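Local coordinates for protein putative N-acetylneuraminate lyase ([Ruminococcus] gnavus ATCC 29149, PDB 6RB7) that belongs to the dihydrodipicolinate synthetase family and forms a four-chain assembly of (beta/alpha)8 barrels, at residues 46-51 with 61-66; 53-58 with 92-97. All coordinates share one frame; numbering follows the deposited sequence.

Interaction 1 of 2, residues 46-51 with 61-66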
ATOM      1  N   TYR A  46      -3.031  26.278  15.294  1.00  9.87           N
ATOM      2  CA  TYR A  46      -1.607  26.144  14.915  1.00 10.81           C
ATOM      3  C   TYR A  46      -0.695  26.291  16.135  1.00 12.71           C
ATOM      4  O   TYR A  46      -1.062  26.895  17.166  1.00 13.25           O
ATOM      5  CB  TYR A  46      -1.240  27.177  13.846  1.00 11.87           C
ATOM      6  CG  TYR A  46      -2.133  27.130  12.638  1.00 12.98           C
ATOM      7  CD1 TYR A  46      -2.366  25.929  11.987  1.00 13.63           C
ATOM      8  CD2 TYR A  46      -2.829  28.247  12.195  1.00 11.05           C
ATOM      9  CE1 TYR A  46      -3.213  25.863  10.894  1.00 13.46           C
ATOM     10  CE2 TYR A  46      -3.646  28.199  11.090  1.00 12.19           C
ATOM     11  CZ  TYR A  46      -3.867  26.994  10.444  1.00 12.30           C
ATOM     12  OH  TYR A  46      -4.681  26.934   9.327  1.00 12.69           O
ATOM     13  N   ALA A  47       0.506  25.733  15.998  1.00 12.23           N
ATOM     14  CA  ALA A  47       1.617  25.971  16.949  1.00 12.76           C
ATOM     15  C   ALA A  47       2.059  27.419  16.848  1.00 14.32           C
ATOM     16  O   ALA A  47       2.404  27.864  15.756  1.00 14.00           O
ATOM     17  CB  ALA A  47       2.756  25.019  16.738  1.00 14.66           C
ATOM     18  N   CYS A  48       2.075  28.132  17.971  1.00 14.49           N
ATOM     19  CA  CYS A  48       2.470  29.557  18.026  1.00 14.67           C
ATOM     20  C   CYS A  48       3.776  29.649  18.807  1.00 14.07           C
ATOM     21  O   CYS A  48       3.774  29.380  20.047  1.00 16.20           O
ATOM     22  CB  CYS A  48       1.396  30.371  18.712  1.00 15.52           C
ATOM     23  SG  CYS A  48      -0.194  30.344  17.852  1.00 15.45           S
ATOM     24  N   TYR A  49       4.852  30.026  18.121  1.00 14.56           N
ATOM     25  CA  TYR A  49       6.188  30.076  18.715  1.00 13.93           C
ATOM     26  C   TYR A  49       6.707  31.509  18.761  1.00 15.79           C
ATOM     27  O   TYR A  49       6.288  32.362  17.996  1.00 16.49           O
ATOM     28  CB  TYR A  49       7.189  29.225  17.950  1.00 16.19           C
ATOM     29  CG  TYR A  49       6.787  27.781  17.742  1.00 14.25           C
ATOM     30  CD1 TYR A  49       6.762  26.879  18.786  1.00 16.07           C
ATOM     31  CD2 TYR A  49       6.548  27.320  16.458  1.00 17.42           C
ATOM     32  CE1 TYR A  49       6.454  25.542  18.577  1.00 16.37           C
ATOM     33  CE2 TYR A  49       6.236  25.983  16.236  1.00 14.26           C
ATOM     34  CZ  TYR A  49       6.229  25.097  17.293  1.00 13.81           C
ATOM     35  OH  TYR A  49       5.881  23.777  17.111  1.00 14.75           O
ATOM     36  N   ASP A  50       7.603  31.709  19.727  1.00 18.80           N
ATOM     37  CA  ASP A  50       8.383  32.963  19.806  1.00 21.17           C
ATOM     38  C   ASP A  50       9.583  32.853  18.855  1.00 26.75           C
ATOM     39  O   ASP A  50       9.741  31.859  18.142  1.00 23.03           O
ATOM     40  CB  ASP A  50       8.738  33.259  21.266  1.00 24.21           C
ATOM     41  CG  ASP A  50       9.737  32.314  21.920  1.00 25.13           C
ATOM     42  OD1 ASP A  50      10.450  31.548  21.173  1.00 25.00           O
ATOM     43  OD2 ASP A  50       9.753  32.285  23.189  1.00 31.21           O
ATOM     44  N   LYS A  51      10.458  33.868  18.855  1.00 27.99           N
ATOM     45  CA  LYS A  51      11.583  33.904  17.897  1.00 32.07           C
ATOM     46  C   LYS A  51      12.634  32.849  18.243  1.00 26.24           C
ATOM     47  O   LYS A  51      13.370  32.506  17.324  1.00 39.43           O
ATOM     48  CB  LYS A  51      12.216  35.301  17.866  1.00 36.48           C
ATOM     49  CG  LYS A  51      11.298  36.339  17.223  1.00 63.41           C
ATOM     50  CD  LYS A  51      11.023  36.079  15.742  1.00 70.37           C
ATOM     51  CE  LYS A  51       9.677  36.579  15.262  1.00 97.07           C
ATOM     52  NZ  LYS A  51       9.751  36.969  13.836  1.00114.60           N
ATOM     53  N   GLN A  61      -2.496  33.363  22.668  1.00 14.47           N
ATOM     54  CA  GLN A  61      -3.671  34.180  22.994  1.00 14.06           C
ATOM     55  C   GLN A  61      -4.114  34.954  21.746  1.00 13.30           C
ATOM     56  O   GLN A  61      -5.321  35.036  21.507  1.00 14.86           O
ATOM     57  CB  GLN A  61      -3.356  35.087  24.183  1.00 15.65           C
ATOM     58  CG  GLN A  61      -3.137  34.339  25.459  1.00 15.84           C
ATOM     59  CD  GLN A  61      -2.871  35.276  26.614  1.00 23.41           C
ATOM     60  OE1 GLN A  61      -3.192  36.479  26.540  1.00 21.65           O
ATOM     61  NE2 GLN A  61      -2.221  34.742  27.641  1.00 25.63           N
ATOM     62  N   GLY A  62      -3.166  35.452  20.960  1.00 13.58           N
ATOM     63  CA  GLY A  62      -3.454  36.183  19.714  1.00 16.53           C
ATOM     64  C   GLY A  62      -4.261  35.331  18.749  1.00 15.50           C
ATOM     65  O   GLY A  62      -5.272  35.776  18.183  1.00 14.75           O
ATOM     66  N   LEU A  63      -3.788  34.101  18.530  1.00 13.74           N
ATOM     67  CA  LEU A  63      -4.488  33.220  17.576  1.00 12.58           C
ATOM     68  C   LEU A  63      -5.865  32.811  18.113  1.00 11.96           C
ATOM     69  O   LEU A  63      -6.817  32.711  17.325  1.00 13.10           O
ATOM     70  CB  LEU A  63      -3.610  32.011  17.245  1.00 13.39           C
ATOM     71  CG  LEU A  63      -4.181  31.107  16.156  1.00 12.63           C
ATOM     72  CD1 LEU A  63      -4.299  31.817  14.818  1.00 14.26           C
ATOM     73  CD2 LEU A  63      -3.332  29.861  16.012  1.00 14.33           C
ATOM     74  N   THR A  64      -6.013  32.658  19.414  1.00 12.15           N
ATOM     75  CA  THR A  64      -7.323  32.298  20.006  1.00 13.33           C
ATOM     76  C   THR A  64      -8.306  33.455  19.775  1.00 14.29           C
ATOM     77  O   THR A  64      -9.436  33.232  19.358  1.00 13.80           O
ATOM     78  CB  THR A  64      -7.202  31.960  21.489  1.00 14.20           C
ATOM     79  OG1 THR A  64      -6.177  30.993  21.706  1.00 13.16           O
ATOM     80  CG2 THR A  64      -8.520  31.506  22.054  1.00 15.01           C
ATOM     81  N   LYS A  65      -7.865  34.688  20.036  1.00 15.02           N
ATOM     82  CA  LYS A  65      -8.753  35.867  19.866  1.00 15.05           C
ATOM     83  C   LYS A  65      -9.126  35.998  18.390  1.00 15.19           C
ATOM     84  O   LYS A  65     -10.273  36.424  18.078  1.00 15.95           O
ATOM     85  CB  LYS A  65      -8.055  37.105  20.400  1.00 14.33           C
ATOM     86  CG  LYS A  65      -7.892  37.078  21.900  1.00 16.04           C
ATOM     87  CD  LYS A  65      -7.246  38.298  22.509  1.00 18.47           C
ATOM     88  CE  LYS A  65      -5.813  38.480  22.046  1.00 22.34           C
ATOM     89  NZ  LYS A  65      -5.183  39.699  22.631  1.00 25.13           N
ATOM     90  N   TYR A  66      -8.206  35.666  17.486  1.00 13.94           N
ATOM     91  CA  TYR A  66      -8.480  35.646  16.032  1.00 13.05           C
ATOM     92  C   TYR A  66      -9.634  34.698  15.739  1.00 13.77           C
ATOM     93  O   TYR A  66     -10.573  35.078  15.050  1.00 13.78           O
ATOM     94  CB  TYR A  66      -7.222  35.244  15.281  1.00 12.84           C
ATOM     95  CG  TYR A  66      -7.374  34.820  13.838  1.00 12.09           C
ATOM     96  CD1 TYR A  66      -7.463  35.736  12.814  1.00 14.55           C
ATOM     97  CD2 TYR A  66      -7.356  33.468  13.517  1.00 13.37           C
ATOM     98  CE1 TYR A  66      -7.542  35.341  11.480  1.00 13.68           C
ATOM     99  CE2 TYR A  66      -7.439  33.060  12.189  1.00 13.55           C
ATOM    100  CZ  TYR A  66      -7.516  33.993  11.165  1.00 14.24           C
ATOM    101  OH  TYR A  66      -7.601  33.568   9.865  1.00 14.87           O
TER

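Interaction 2 of 2, residues 53-58 with 92-97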
ATOM      1  N   GLY A  53      11.793  29.827  19.147  1.00 31.96           N
ATOM      2  CA  GLY A  53      11.120  28.545  18.826  1.00 25.96           C
ATOM      3  C   GLY A  53      10.426  27.916  20.015  1.00 27.90           C
ATOM      4  O   GLY A  53      10.028  26.736  19.925  1.00 23.03           O
ATOM      5  N   ASN A  54      10.249  28.610  21.131  1.00 20.64           N
ATOM      6  CA  ASN A  54       9.458  28.073  22.254  1.00 22.03           C
ATOM      7  C   ASN A  54       8.002  28.463  22.057  1.00 17.46           C
ATOM      8  O   ASN A  54       7.758  29.436  21.341  1.00 19.24           O
ATOM      9  CB  ASN A  54       9.979  28.504  23.622  1.00 30.08           C
ATOM     10  CG  ASN A  54      11.259  27.751  23.907  1.00 46.86           C
ATOM     11  OD1 ASN A  54      12.301  28.392  24.013  1.00 37.80           O
ATOM     12  ND2 ASN A  54      11.187  26.410  23.926  1.00 29.21           N
ATOM     13  N   ILE A  55       7.089  27.789  22.763  1.00 18.54           N
ATOM     14  CA  ILE A  55       5.656  28.165  22.723  1.00 16.08           C
ATOM     15  C   ILE A  55       5.552  29.598  23.244  1.00 17.90           C
ATOM     16  O   ILE A  55       6.165  29.921  24.302  1.00 19.38           O
ATOM     17  CB  ILE A  55       4.757  27.198  23.519  1.00 18.22           C
ATOM     18  CG1 ILE A  55       4.732  25.799  22.881  1.00 22.35           C
ATOM     19  CG2 ILE A  55       3.369  27.779  23.640  1.00 20.38           C
ATOM     20  CD1 ILE A  55       4.219  25.769  21.498  1.00 23.23           C
ATOM     21  N   SER A  56       4.835  30.434  22.512  1.00 14.76           N
ATOM     22  CA  SER A  56       4.581  31.846  22.885  1.00 17.66           C
ATOM     23  C   SER A  56       3.208  31.959  23.532  1.00 18.73           C
ATOM     24  O   SER A  56       2.175  31.905  22.844  1.00 16.28           O
ATOM     25  CB  SER A  56       4.687  32.720  21.673  1.00 19.57           C
ATOM     26  OG  SER A  56       4.319  34.048  22.012  1.00 18.82           O
ATOM     27  N   PRO A  57       3.115  32.230  24.847  1.00 17.52           N
ATOM     28  CA  PRO A  57       1.810  32.506  25.454  1.00 19.65           C
ATOM     29  C   PRO A  57       1.061  33.635  24.735  1.00 19.82           C
ATOM     30  O   PRO A  57      -0.146  33.503  24.456  1.00 18.03           O
ATOM     31  CB  PRO A  57       2.170  32.855  26.901  1.00 22.59           C
ATOM     32  CG  PRO A  57       3.418  32.045  27.136  1.00 19.58           C
ATOM     33  CD  PRO A  57       4.205  32.175  25.844  1.00 21.27           C
ATOM     34  N   GLU A  58       1.741  34.744  24.428  1.00 18.70           N
ATOM     35  CA  GLU A  58       1.102  35.898  23.746  1.00 22.00           C
ATOM     36  C   GLU A  58       0.654  35.492  22.332  1.00 17.07           C
ATOM     37  O   GLU A  58      -0.447  35.910  21.921  1.00 17.96           O
ATOM     38  CB  GLU A  58       2.074  37.086  23.712  1.00 26.62           C
ATOM     39  CG  GLU A  58       2.562  37.454  25.115  1.00 47.29           C
ATOM     40  CD  GLU A  58       3.937  36.952  25.570  1.00 70.73           C
ATOM     41  OE1 GLU A  58       4.256  35.691  25.510  1.00 31.06           O
ATOM     42  OE2 GLU A  58       4.705  37.835  26.011  1.00 63.85           O
ATOM     43  N   ARG A  92       2.494  21.495  25.308  1.00 13.17           N
ATOM     44  CA  ARG A  92       1.061  21.312  25.010  1.00 13.70           C
ATOM     45  C   ARG A  92       0.204  21.860  26.156  1.00 13.06           C
ATOM     46  O   ARG A  92      -0.911  22.385  25.889  1.00 13.06           O
ATOM     47  CB  ARG A  92       0.790  19.849  24.687  1.00 11.55           C
ATOM     48  CG  ARG A  92       1.415  19.491  23.343  1.00 13.19           C
ATOM     49  CD  ARG A  92       1.431  18.001  23.064  1.00 11.97           C
ATOM     50  NE  ARG A  92       0.130  17.438  22.793  1.00 10.77           N
ATOM     51  CZ  ARG A  92      -0.059  16.202  22.322  1.00 11.87           C
ATOM     52  NH1 ARG A  92       0.991  15.423  22.111  1.00 12.88           N
ATOM     53  NH2 ARG A  92      -1.295  15.792  22.061  1.00 10.36           N
ATOM     54  N   LYS A  93       0.657  21.744  27.390  1.00 13.25           N
ATOM     55  CA  LYS A  93      -0.053  22.355  28.526  1.00 14.27           C
ATOM     56  C   LYS A  93      -0.063  23.875  28.382  1.00 14.44           C
ATOM     57  O   LYS A  93      -1.135  24.479  28.559  1.00 13.31           O
ATOM     58  CB  LYS A  93       0.620  21.975  29.838  1.00 14.57           C
ATOM     59  CG  LYS A  93       0.374  20.549  30.263  1.00 13.21           C
ATOM     60  CD  LYS A  93       1.030  20.262  31.601  1.00 14.29           C
ATOM     61  CE  LYS A  93       0.792  18.859  32.095  1.00 19.65           C
ATOM     62  NZ  LYS A  93       1.528  18.618  33.372  1.00 23.18           N
ATOM     63  N   ILE A  94       1.072  24.471  28.036  1.00 13.67           N
ATOM     64  CA  ILE A  94       1.166  25.940  27.869  1.00 16.94           C
ATOM     65  C   ILE A  94       0.206  26.391  26.758  1.00 15.04           C
ATOM     66  O   ILE A  94      -0.537  27.365  26.942  1.00 14.34           O
ATOM     67  CB  ILE A  94       2.610  26.375  27.644  1.00 15.71           C
ATOM     68  CG1 ILE A  94       3.413  26.103  28.938  1.00 18.36           C
ATOM     69  CG2 ILE A  94       2.653  27.843  27.224  1.00 16.21           C
ATOM     70  CD1 ILE A  94       4.879  26.215  28.758  1.00 22.29           C
ATOM     71  N   VAL A  95       0.158  25.664  25.639  1.00 12.58           N
ATOM     72  CA  VAL A  95      -0.771  26.061  24.569  1.00 12.37           C
ATOM     73  C   VAL A  95      -2.202  26.070  25.112  1.00 14.68           C
ATOM     74  O   VAL A  95      -2.935  27.059  24.927  1.00 13.59           O
ATOM     75  CB  VAL A  95      -0.641  25.136  23.337  1.00 13.50           C
ATOM     76  CG1 VAL A  95      -1.755  25.378  22.364  1.00 13.54           C
ATOM     77  CG2 VAL A  95       0.730  25.287  22.686  1.00 12.91           C
ATOM     78  N   LEU A  96      -2.636  24.970  25.724  1.00 12.33           N
ATOM     79  CA  LEU A  96      -4.056  24.844  26.098  1.00 12.29           C
ATOM     80  C   LEU A  96      -4.400  25.875  27.205  1.00 13.74           C
ATOM     81  O   LEU A  96      -5.475  26.455  27.136  1.00 14.85           O
ATOM     82  CB  LEU A  96      -4.384  23.424  26.521  1.00 12.31           C
ATOM     83  CG  LEU A  96      -5.847  23.189  26.846  1.00 13.55           C
ATOM     84  CD1 LEU A  96      -6.735  23.396  25.594  1.00 15.93           C
ATOM     85  CD2 LEU A  96      -6.026  21.784  27.388  1.00 14.67           C
ATOM     86  N   GLU A  97      -3.496  26.086  28.142  1.00 15.76           N
ATOM     87  CA  GLU A  97      -3.730  27.103  29.198  1.00 14.78           C
ATOM     88  C   GLU A  97      -3.984  28.463  28.565  1.00 14.98           C
ATOM     89  O   GLU A  97      -4.893  29.160  29.020  1.00 16.71           O
ATOM     90  CB  GLU A  97      -2.534  27.133  30.146  1.00 16.71           C
ATOM     91  CG  GLU A  97      -2.502  25.933  31.035  1.00 18.73           C
ATOM     92  CD  GLU A  97      -1.203  25.727  31.807  1.00 30.86           C
ATOM     93  OE1 GLU A  97      -0.295  26.563  31.686  1.00 30.75           O
ATOM     94  OE2 GLU A  97      -1.078  24.689  32.488  1.00 23.28           O
TER

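Interaction 1 of 2, residues 46-51 with 61-66
Tyr46 meets Leu63 where the loop leaving barrel strand 41-43 packs against helix 57-70, the first strand-loop-helix unit of a (beta/alpha)8 barrel. The contact is small and buried, with 137 Å² covered over both sides, and one methyl carries most of it: Leu63 CD2 lies 3.7 Å from the backbone N of Tyr46 and 4.0 Å from Tyr46 CB. The two side chains cross at about a right angle, and the phenol ring continues past the leucine, with ring atom CD2 of Tyr46 still 4.2 Å from Leu63 CD2. The tyrosine OH is hydrogen-bonded to the carbonyl oxygen of Gly242, just after strand 238-241, while Ile291 of helix 287-299 also packs against this residue. Two positions on, Cys48 turns its side chain back to the helix. With chi1 at -62° the sulfur stands beside its own backbone N, which brings SG over the root of Leu63, 3.8 Å from CB. Leu63 in turn extends from the helix to the loop with CG anti to the backbone N (chi1 -174°), and this course puts CD2 in the corner formed by Tyr46 and Cys48: the same methyl that touches Tyr46 also rests 3.7 Å from Cys48 SG.

Interaction 2 of 2, residues 53-58 with 92-97
Ile55 and Val95 form the tight, buried end of this contact, between the turn that leads into helix 57-70 and the flank of helix 89-103, two successive outer helices of the (beta/alpha)8 barrel. Two branches of the isoleucine close on a single valine methyl: Ile55 CD1 is 3.7 Å from Val95 CG2, and Ile55 CG2 lies 3.8 Å from the same carbon. The side chains cross at about a right angle. Val95 presents that methyl because its other branch, CG1, runs anti to the backbone N (chi1 169°), placing CG2 beside the N. Equally close is Ile55 CG2 to Ile94 CG2, 3.7 Å, where the side chains slide past each other in opposite directions. Gln87 and Asp91 pack on Ile55 as well, near the start of helix 89-103.

The fit is looser at Pro57, which like Ile94 is partly exposed. In the first turn of its helix, the proline brings its ring no nearer than CG to Ile94 CG2, at 4.3 Å. Next to it Ser56 turns its CB away from the contact and takes the N-cap position, with OG hydrogen-bonded to Gly59 N. On the far flank of helix 89-103, Lys93 forms a salt bridge with Glu123 of helix 118-130. Polar groups are thus engaged around the contact, while the touching surfaces are aliphatic carbon alone, so these two elements meet through shape and dispersion, with no directional bond between them.

Both interactions involve helix 57-70 and the loop before it, and their centres are about 8 Å apart. Interaction 1 is fully buried and local, folding the strand-to-helix loop back against its own helix; interaction 2 is only partly buried and joins the helix start to the next helix, 89-103. Both are apolar; they differ in which groups touch. In interaction 1 a cysteine sulfur and a tyrosine meet one leucine methyl, whereas interaction 2 is all aliphatic, with Ile55 and Val95 buried, Ile94 and Pro57 partly exposed. The loop couples them directly, through a probable backbone hydrogen bond between Cys48 O and Ser56 N (2.9 Å) and through Tyr49 CE1, which packs 3.7 Å from Ile55 CD1.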